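Local coordinates for aromatic-L-amino-acid decarboxylase (Catharanthus roseus, PDB 6EEW), which catalyses the pyridoxal-phosphate-dependent decarboxylation of L-tryptophan to tryptamine and of 5-hydroxy-L-tryptophan to serotonin, working as a homodimer, at residues A[54-62]-A[82-90]. Residues are numbered along the deposited sequence; the frame is centred on the assembly and turned at random.
Sequences VEPGYLRKR and QKDIIPGMT
Near the C-terminal end of helix 74-85, ahead of the 3-10 segment 86-88, Y58 of the preceding loop points its phenol hydroxyl at a backbone carbonyl: Y58 OH donates to D84 O over 2.7 Å. The C=O...donor angle of 168° puts the hydroxyl almost straight ahead of the carbonyl, and D84 O lies at the ring edge, near its plane. Past this bond the hydroxyl sits against the backbone of G88, with Y58 OH 3.5 Å from G88 CA. V54 CG1 and L59 CB lie over the centres of opposite faces of the tyrosine ring, sandwiching it between two neighbours from its own loop. V54 CG1 also reaches G88 CA, at 4.2 Å.

The loop 54-62 opens with a type II beta turn from E55 to Y58, G57 taking positive phi, and continues as an irregular helical turn; together they place Y58, L59 and R62 on the side facing 82-90. In this group II decarboxylase the loop also meets the dimer partner: E134 of the second subunit accepts hydrogen bonds from the backbone N of G57 and L59, and A131 of that subunit packs on Y58.

L59, its CG anti to the backbone N (chi1 -166°), lays CD1 3.6 Å from D84 O and meets I85 CD1 through CD2 at 4.0 Å. At the exposed side R62, extended from CG to NE, passes the D84 carboxylate at a slant. Their salt bridge contains a weak hydrogen bond, R62 NH1 to D84 OD1 at 3.4 Å, with the guanidinium and carboxylate planes 62° apart. R62 CD comes closer to that same D84 OD1, at 3.1 Å, while Y58 CD2 lies over one face of the guanidinium.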
ATOM      1  N   VAL A  54       1.540 -21.208  19.089  1.00 59.10           N
ATOM      2  CA  VAL A  54       2.986 -21.270  18.918  1.00 61.29           C
ATOM      3  C   VAL A  54       3.669 -20.240  19.818  1.00 69.72           C
ATOM      4  O   VAL A  54       3.089 -19.209  20.180  1.00 70.66           O
ATOM      5  CB  VAL A  54       3.375 -21.049  17.447  1.00 55.33           C
ATOM      6  CG1 VAL A  54       2.700 -22.086  16.554  1.00 58.72           C
ATOM      7  CG2 VAL A  54       3.039 -19.641  16.998  1.00 47.27           C
ATOM      8  N   GLU A  55       4.900 -20.545  20.219  1.00 77.62           N
ATOM      9  CA  GLU A  55       5.733 -19.604  20.950  1.00 81.11           C
ATOM     10  C   GLU A  55       6.537 -18.753  19.980  1.00 76.79           C
ATOM     11  O   GLU A  55       6.808 -19.165  18.849  1.00 79.86           O
ATOM     12  CB  GLU A  55       6.678 -20.348  21.894  1.00 88.12           C
ATOM     13  CG  GLU A  55       6.018 -21.314  22.876  1.00 90.17           C
ATOM     14  CD  GLU A  55       5.177 -20.600  23.917  1.00 95.27           C
ATOM     15  OE1 GLU A  55       5.186 -19.351  23.940  1.00 97.96           O
ATOM     16  OE2 GLU A  55       4.522 -21.287  24.727  1.00 99.89           O
ATOM     17  N   PRO A  56       6.948 -17.562  20.395  1.00 68.90           N
ATOM     18  CA  PRO A  56       7.764 -16.726  19.511  1.00 69.67           C
ATOM     19  C   PRO A  56       9.025 -17.455  19.065  1.00 72.01           C
ATOM     20  O   PRO A  56       9.681 -18.141  19.850  1.00 73.26           O
ATOM     21  CB  PRO A  56       8.095 -15.510  20.380  1.00 73.10           C
ATOM     22  CG  PRO A  56       7.011 -15.473  21.393  1.00 71.03           C
ATOM     23  CD  PRO A  56       6.673 -16.904  21.680  1.00 68.98           C
ATOM     24  N   GLY A  57       9.362 -17.286  17.787  1.00 69.84           N
ATOM     25  CA  GLY A  57      10.523 -17.927  17.210  1.00 73.45           C
ATOM     26  C   GLY A  57      10.324 -19.364  16.794  1.00 73.42           C
ATOM     27  O   GLY A  57      11.300 -20.026  16.426  1.00 73.71           O
ATOM     28  N   TYR A  58       9.091 -19.869  16.821  1.00 71.28           N
ATOM     29  CA  TYR A  58       8.875 -21.276  16.499  1.00 70.68           C
ATOM     30  C   TYR A  58       9.251 -21.587  15.058  1.00 67.48           C
ATOM     31  O   TYR A  58       9.669 -22.709  14.753  1.00 69.17           O
ATOM     32  CB  TYR A  58       7.412 -21.653  16.722  1.00 70.88           C
ATOM     33  CG  TYR A  58       6.579 -21.391  15.496  1.00 68.16           C
ATOM     34  CD1 TYR A  58       6.076 -20.126  15.239  1.00 64.78           C
ATOM     35  CD2 TYR A  58       6.330 -22.400  14.570  1.00 71.87           C
ATOM     36  CE1 TYR A  58       5.318 -19.872  14.104  1.00 69.01           C
ATOM     37  CE2 TYR A  58       5.577 -22.155  13.426  1.00 72.31           C
ATOM     38  CZ  TYR A  58       5.069 -20.888  13.201  1.00 70.36           C
ATOM     39  OH  TYR A  58       4.310 -20.633  12.072  1.00 63.74           O
ATOM     40  N   LEU A  59       9.067 -20.632  14.148  1.00 65.98           N
ATOM     41  CA  LEU A  59       9.240 -20.940  12.737  1.00 67.18           C
ATOM     42  C   LEU A  59      10.707 -20.954  12.320  1.00 69.84           C
ATOM     43  O   LEU A  59      11.036 -21.533  11.279  1.00 67.34           O
ATOM     44  CB  LEU A  59       8.443 -19.948  11.891  1.00 66.02           C
ATOM     45  CG  LEU A  59       8.262 -20.349  10.428  1.00 60.34           C
ATOM     46  CD1 LEU A  59       7.550 -21.688  10.327  1.00 56.19           C
ATOM     47  CD2 LEU A  59       7.523 -19.270   9.655  1.00 54.93           C
ATOM     48  N   ARG A  60      11.595 -20.342  13.112  1.00 73.47           N
ATOM     49  CA  ARG A  60      13.023 -20.399  12.804  1.00 75.07           C
ATOM     50  C   ARG A  60      13.560 -21.821  12.889  1.00 79.11           C
ATOM     51  O   ARG A  60      14.485 -22.182  12.150  1.00 72.58           O
ATOM     52  CB  ARG A  60      13.807 -19.485  13.750  1.00 73.39           C
ATOM     53  CG  ARG A  60      15.313 -19.750  13.781  1.00 80.53           C
ATOM     54  CD  ARG A  60      16.028 -19.210  12.543  1.00 82.02           C
ATOM     55  NE  ARG A  60      15.659 -19.916  11.317  1.00 79.20           N
ATOM     56  CZ  ARG A  60      15.668 -19.364  10.105  1.00 73.88           C
ATOM     57  NH1 ARG A  60      16.018 -18.091   9.958  1.00 71.82           N
ATOM     58  NH2 ARG A  60      15.316 -20.075   9.039  1.00 69.30           N
ATOM     59  N   LYS A  61      12.999 -22.641  13.772  1.00 83.75           N
ATOM     60  CA  LYS A  61      13.478 -24.003  13.951  1.00 81.76           C
ATOM     61  C   LYS A  61      12.991 -24.956  12.867  1.00 80.00           C
ATOM     62  O   LYS A  61      13.412 -26.118  12.858  1.00 80.39           O
ATOM     63  CB  LYS A  61      13.031 -24.533  15.318  1.00 84.48           C
ATOM     64  CG  LYS A  61      13.116 -23.515  16.453  1.00 88.08           C
ATOM     65  CD  LYS A  61      12.571 -24.109  17.747  1.00 94.15           C
ATOM     66  CE  LYS A  61      12.495 -23.080  18.863  1.00 95.78           C
ATOM     67  NZ  LYS A  61      12.084 -23.707  20.152  1.00 97.08           N
ATOM     68  N   ARG A  62      12.136 -24.497  11.946  1.00 82.25           N
ATOM     69  CA  ARG A  62      11.547 -25.353  10.925  1.00 81.02           C
ATOM     70  C   ARG A  62      11.888 -24.947   9.499  1.00 84.90           C
ATOM     71  O   ARG A  62      11.546 -25.686   8.568  1.00 88.20           O
ATOM     72  CB  ARG A  62      10.018 -25.394  11.071  1.00 76.63           C
ATOM     73  CG  ARG A  62       9.545 -25.851  12.433  1.00 79.98           C
ATOM     74  CD  ARG A  62       8.036 -25.909  12.465  1.00 86.28           C
ATOM     75  NE  ARG A  62       7.499 -26.144  13.804  1.00 90.37           N
ATOM     76  CZ  ARG A  62       6.200 -26.240  14.077  1.00 88.67           C
ATOM     77  NH1 ARG A  62       5.302 -26.117  13.106  1.00 82.63           N
ATOM     78  NH2 ARG A  62       5.797 -26.452  15.321  1.00 90.22           N
ATOM     79  N   GLN A  82       0.895 -26.404   4.969  1.00 73.34           N
ATOM     80  CA  GLN A  82      -0.084 -27.088   5.807  1.00 75.18           C
ATOM     81  C   GLN A  82       0.459 -27.344   7.207  1.00 76.20           C
ATOM     82  O   GLN A  82      -0.299 -27.295   8.183  1.00 80.12           O
ATOM     83  CB  GLN A  82      -0.506 -28.405   5.153  1.00 79.09           C
ATOM     84  CG  GLN A  82      -1.735 -28.292   4.267  1.00 86.93           C
ATOM     85  CD  GLN A  82      -3.032 -28.113   5.059  1.00 93.13           C
ATOM     86  OE1 GLN A  82      -3.115 -27.296   5.981  1.00 94.21           O
ATOM     87  NE2 GLN A  82      -4.051 -28.889   4.702  1.00 95.72           N
ATOM     88  N   LYS A  83       1.764 -27.578   7.328  1.00 71.50           N
ATOM     89  CA  LYS A  83       2.349 -28.090   8.560  1.00 73.09           C
ATOM     90  C   LYS A  83       3.026 -27.026   9.420  1.00 74.61           C
ATOM     91  O   LYS A  83       3.095 -27.197  10.642  1.00 78.60           O
ATOM     92  CB  LYS A  83       3.340 -29.208   8.222  1.00 77.51           C
ATOM     93  CG  LYS A  83       3.875 -29.997   9.404  1.00 81.73           C
ATOM     94  CD  LYS A  83       5.032 -30.856   8.935  1.00 85.82           C
ATOM     95  CE  LYS A  83       6.113 -29.996   8.302  1.00 88.17           C
ATOM     96  NZ  LYS A  83       7.244 -30.804   7.805  1.00 94.25           N
ATOM     97  N   ASP A  84       3.523 -25.936   8.827  1.00 71.41           N
ATOM     98  CA  ASP A  84       4.326 -24.939   9.524  1.00 68.94           C
ATOM     99  C   ASP A  84       3.757 -23.530   9.462  1.00 69.57           C
ATOM    100  O   ASP A  84       4.064 -22.726  10.345  1.00 71.21           O
ATOM    101  CB  ASP A  84       5.749 -24.880   8.944  1.00 75.27           C
ATOM    102  CG  ASP A  84       6.465 -26.215   8.990  1.00 81.38           C
ATOM    103  OD1 ASP A  84       6.410 -26.892  10.040  1.00 85.84           O
ATOM    104  OD2 ASP A  84       7.100 -26.576   7.971  1.00 79.24           O
ATOM    105  N   ILE A  85       2.965 -23.193   8.439  1.00 67.06           N
ATOM    106  CA  ILE A  85       2.423 -21.842   8.308  1.00 63.62           C
ATOM    107  C   ILE A  85       1.012 -21.759   8.880  1.00 62.06           C
ATOM    108  O   ILE A  85       0.767 -21.032   9.850  1.00 62.48           O
ATOM    109  CB  ILE A  85       2.426 -21.363   6.846  1.00 58.92           C
ATOM    110  CG1 ILE A  85       3.843 -21.384   6.265  1.00 59.61           C
ATOM    111  CG2 ILE A  85       1.841 -19.956   6.771  1.00 55.15           C
ATOM    112  CD1 ILE A  85       4.815 -20.486   6.984  1.00 52.33           C
ATOM    113  N   ILE A  86       0.075 -22.499   8.298  1.00 56.33           N
ATOM    114  CA  ILE A  86      -1.321 -22.371   8.713  1.00 61.14           C
ATOM    115  C   ILE A  86      -1.474 -22.609  10.212  1.00 62.36           C
ATOM    116  O   ILE A  86      -2.119 -21.791  10.882  1.00 60.72           O
ATOM    117  CB  ILE A  86      -2.215 -23.276   7.861  1.00 64.47           C
ATOM    118  CG1 ILE A  86      -2.311 -22.722   6.437  1.00 64.78           C
ATOM    119  CG2 ILE A  86      -3.591 -23.412   8.476  1.00 64.91           C
ATOM    120  CD1 ILE A  86      -3.032 -23.628   5.473  1.00 68.72           C
ATOM    121  N   PRO A  87      -0.875 -23.646  10.804  1.00 64.92           N
ATOM    122  CA  PRO A  87      -0.979 -23.797  12.266  1.00 61.00           C
ATOM    123  C   PRO A  87      -0.411 -22.616  13.021  1.00 62.04           C
ATOM    124  O   PRO A  87      -0.789 -22.403  14.178  1.00 61.84           O
ATOM    125  CB  PRO A  87      -0.182 -25.078  12.549  1.00 59.89           C
ATOM    126  CG  PRO A  87      -0.162 -25.811  11.241  1.00 62.77           C
ATOM    127  CD  PRO A  87      -0.102 -24.737  10.189  1.00 62.28           C
ATOM    128  N   GLY A  88       0.454 -21.819  12.398  1.00 65.65           N
ATOM    129  CA  GLY A  88       0.970 -20.624  13.027  1.00 66.18           C
ATOM    130  C   GLY A  88       0.166 -19.372  12.761  1.00 66.30           C
ATOM    131  O   GLY A  88       0.541 -18.287  13.217  1.00 67.88           O
ATOM    132  N   MET A  89      -0.957 -19.498  12.065  1.00 66.34           N
ATOM    133  CA  MET A  89      -1.792 -18.363  11.711  1.00 64.33           C
ATOM    134  C   MET A  89      -2.859 -18.126  12.770  1.00 59.66           C
ATOM    135  O   MET A  89      -3.396 -19.071  13.355  1.00 56.88           O
ATOM    136  CB  MET A  89      -2.482 -18.620  10.369  1.00 62.95           C
ATOM    137  CG  MET A  89      -1.541 -18.780   9.206  1.00 65.66           C
ATOM    138  SD  MET A  89      -0.908 -17.189   8.654  1.00 65.99           S
ATOM    139  CE  MET A  89      -2.405 -16.433   8.026  1.00 69.51           C
ATOM    140  N   THR A  90      -3.185 -16.848  12.987  1.00 60.72           N
ATOM    141  CA  THR A  90      -4.450 -16.484  13.619  1.00 51.66           C
ATOM    142  C   THR A  90      -5.497 -16.448  12.524  1.00 55.78           C
ATOM    143  O   THR A  90      -5.356 -15.695  11.555  1.00 57.19           O
ATOM    144  CB  THR A  90      -4.373 -15.133  14.334  1.00 50.06           C
ATOM    145  OG1 THR A  90      -3.526 -15.237  15.482  1.00 60.32           O
ATOM    146  CG2 THR A  90      -5.750 -14.682  14.792  1.00 51.84           C
TER